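Local atomic coordinates of lectin (Pleurotus ostreatus, PDB entry 6T0Q), a protein that probably binds galactose-containing sugars such as N-acetylgalactosamine through calcium-dependent, carbohydrate-binding-module-like beta domains. Residues 189-195 / 348-353. Residues are numbered along the deposited sequence; the frame is centred on the assembly and turned at random.
Sequences LPPVLPL and MVIPSA
The methyl of A353, the last residue of the chain, stands over one face of the P190 ring at its CG corner, with CB 3.9 Å from CG, and A100 of strand 98-104 touches both residues. At the carboxylate of A353, the two methyls of L189 straddle the carboxylate plane at its O edge, CD1 being 3.8 Å from A353 O. That leucine also lays its CB and CD1 against S352 CB. P191 points its CB bond away overall, yet CB itself meets I350 CG2 at 3.6 Å. Two backbone bonds have the antiparallel pattern and make a single beta bridge, with P191 and S352 as its non-hydrogen-bonded pair: A353 N donates almost straight to P190 O (2.8 Å, 169°), and V192 N gives a more bent bond to P351 O. A water joins L189 O to S352 OG. The bridge ties the C-terminal tail to the connection between the two beta-rich halves of the lectin, and V192 packs on F102 of strand 98-104 and T233 of strand 229-239. With chi1 at 54°, V192 CG1 sits between its own backbone N and carbonyl carbon, which brings it 3.4 Å from P351 O and also against I350 CG2. Farther along, L195 and I350 lie alongside with their chains pointing opposite ways, both reaching L235. L195 CD1 meets M348 CG at 3.6 Å, the leucine set nearly perpendicular to the methionine, and M348 also touches A237 and A260.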
loop_
_atom_site.group_PDB
_atom_site.type_symbol
_atom_site.label_atom_id
_atom_site.label_comp_id
_atom_site.label_asym_id
_atom_site.label_seq_id
_atom_site.Cartn_x
_atom_site.Cartn_y
_atom_site.Cartn_z
ATOM N N LEU A 189 -6.458 32.852 15.750
ATOM C CA LEU A 189 -6.279 31.484 15.302
ATOM C C LEU A 189 -5.449 31.475 14.021
ATOM O O LEU A 189 -5.659 32.317 13.148
ATOM C CB LEU A 189 -7.643 30.835 15.064
ATOM C CG LEU A 189 -8.548 30.699 16.295
ATOM C CD1 LEU A 189 -9.959 30.238 15.911
ATOM C CD2 LEU A 189 -7.932 29.733 17.312
ATOM N N PRO A 190 -4.490 30.564 13.888
ATOM C CA PRO A 190 -3.764 30.433 12.621
ATOM C C PRO A 190 -4.662 29.806 11.571
ATOM O O PRO A 190 -5.728 29.267 11.906
ATOM C CB PRO A 190 -2.607 29.491 12.982
ATOM C CG PRO A 190 -3.218 28.588 14.006
ATOM C CD PRO A 190 -4.153 29.477 14.825
ATOM N N PRO A 191 -4.266 29.828 10.298
ATOM C CA PRO A 191 -5.003 29.047 9.297
ATOM C C PRO A 191 -4.943 27.564 9.634
ATOM O O PRO A 191 -3.991 27.095 10.261
ATOM C CB PRO A 191 -4.260 29.357 7.985
ATOM C CG PRO A 191 -2.885 29.774 8.421
ATOM C CD PRO A 191 -3.105 30.526 9.709
ATOM N N VAL A 192 -5.979 26.820 9.221
ATOM C CA VAL A 192 -6.016 25.388 9.528
ATOM C C VAL A 192 -4.786 24.684 8.959
ATOM O O VAL A 192 -4.167 23.847 9.630
ATOM C CB VAL A 192 -7.324 24.746 9.023
ATOM C CG1 VAL A 192 -7.560 25.028 7.507
ATOM C CG2 VAL A 192 -7.304 23.258 9.300
ATOM N N LEU A 193 -4.404 25.028 7.730
ATOM C CA LEU A 193 -3.221 24.529 7.037
ATOM C C LEU A 193 -2.668 25.657 6.183
ATOM O O LEU A 193 -3.425 26.540 5.758
ATOM C CB LEU A 193 -3.537 23.326 6.126
ATOM C CG LEU A 193 -3.901 22.008 6.815
ATOM C CD1 LEU A 193 -4.438 21.006 5.785
ATOM C CD2 LEU A 193 -2.677 21.444 7.534
ATOM N N PRO A 194 -1.366 25.656 5.904
ATOM C CA PRO A 194 -0.820 26.664 4.986
ATOM C C PRO A 194 -1.127 26.292 3.544
ATOM O O PRO A 194 -1.173 25.111 3.186
ATOM C CB PRO A 194 0.689 26.608 5.260
ATOM C CG PRO A 194 0.920 25.158 5.601
ATOM C CD PRO A 194 -0.313 24.768 6.431
ATOM N N LEU A 195 -1.367 27.313 2.719
ATOM C CA LEU A 195 -1.256 27.138 1.273
ATOM C C LEU A 195 0.129 27.520 0.772
ATOM O O LEU A 195 0.583 26.998 -0.256
ATOM C CB LEU A 195 -2.322 27.960 0.546
ATOM C CG LEU A 195 -3.738 27.413 0.710
ATOM C CD1 LEU A 195 -4.719 28.314 -0.009
ATOM C CD2 LEU A 195 -3.825 25.954 0.210
ATOM N N MET A 348 -6.021 34.399 -0.274
ATOM C CA MET A 348 -6.999 33.339 0.003
ATOM C C MET A 348 -7.517 33.383 1.443
ATOM O O MET A 348 -6.739 33.392 2.401
ATOM C CB MET A 348 -6.369 31.967 -0.260
ATOM C CG MET A 348 -7.375 30.805 -0.194
ATOM S SD MET A 348 -8.401 30.714 -1.683
ATOM C CE MET A 348 -7.156 30.234 -2.902
ATOM N N VAL A 349 -8.835 33.388 1.593
ATOM C CA VAL A 349 -9.436 33.230 2.915
ATOM C C VAL A 349 -9.372 31.753 3.305
ATOM O O VAL A 349 -9.979 30.899 2.652
ATOM C CB VAL A 349 -10.881 33.741 2.932
ATOM C CG1 VAL A 349 -11.502 33.481 4.308
ATOM C CG2 VAL A 349 -10.934 35.239 2.571
ATOM N N ILE A 350 -8.643 31.454 4.376
ATOM C CA ILE A 350 -8.442 30.084 4.851
ATOM C C ILE A 350 -9.186 29.911 6.170
ATOM O O ILE A 350 -9.082 30.789 7.041
ATOM C CB ILE A 350 -6.946 29.782 5.033
ATOM C CG1 ILE A 350 -6.197 29.943 3.699
ATOM C CG2 ILE A 350 -6.756 28.377 5.623
ATOM C CD1 ILE A 350 -4.671 29.967 3.832
ATOM N N PRO A 351 -9.916 28.809 6.379
ATOM C CA PRO A 351 -10.574 28.592 7.675
ATOM C C PRO A 351 -9.573 28.567 8.819
ATOM O O PRO A 351 -8.444 28.097 8.675
ATOM C CB PRO A 351 -11.258 27.228 7.507
ATOM C CG PRO A 351 -11.436 27.073 6.016
ATOM C CD PRO A 351 -10.199 27.717 5.430
ATOM N N SER A 352 -10.004 29.090 9.964
ATOM C CA SER A 352 -9.183 29.067 11.167
ATOM C C SER A 352 -8.983 27.644 11.668
ATOM O O SER A 352 -9.880 26.801 11.578
ATOM C CB SER A 352 -9.844 29.904 12.266
ATOM O OG SER A 352 -10.020 31.235 11.830
ATOM N N ALA A 353 -7.803 27.382 12.218
ATOM C CA ALA A 353 -7.515 26.085 12.821
ATOM C C ALA A 353 -8.372 25.850 14.064
ATOM O O ALA A 353 -8.735 26.800 14.767
ATOM C CB ALA A 353 -6.035 25.990 13.183
ATOM O OXT ALA A 353 -8.700 24.713 14.407
HETATM O O HOH W 1 -7.614 32.275 11.148
#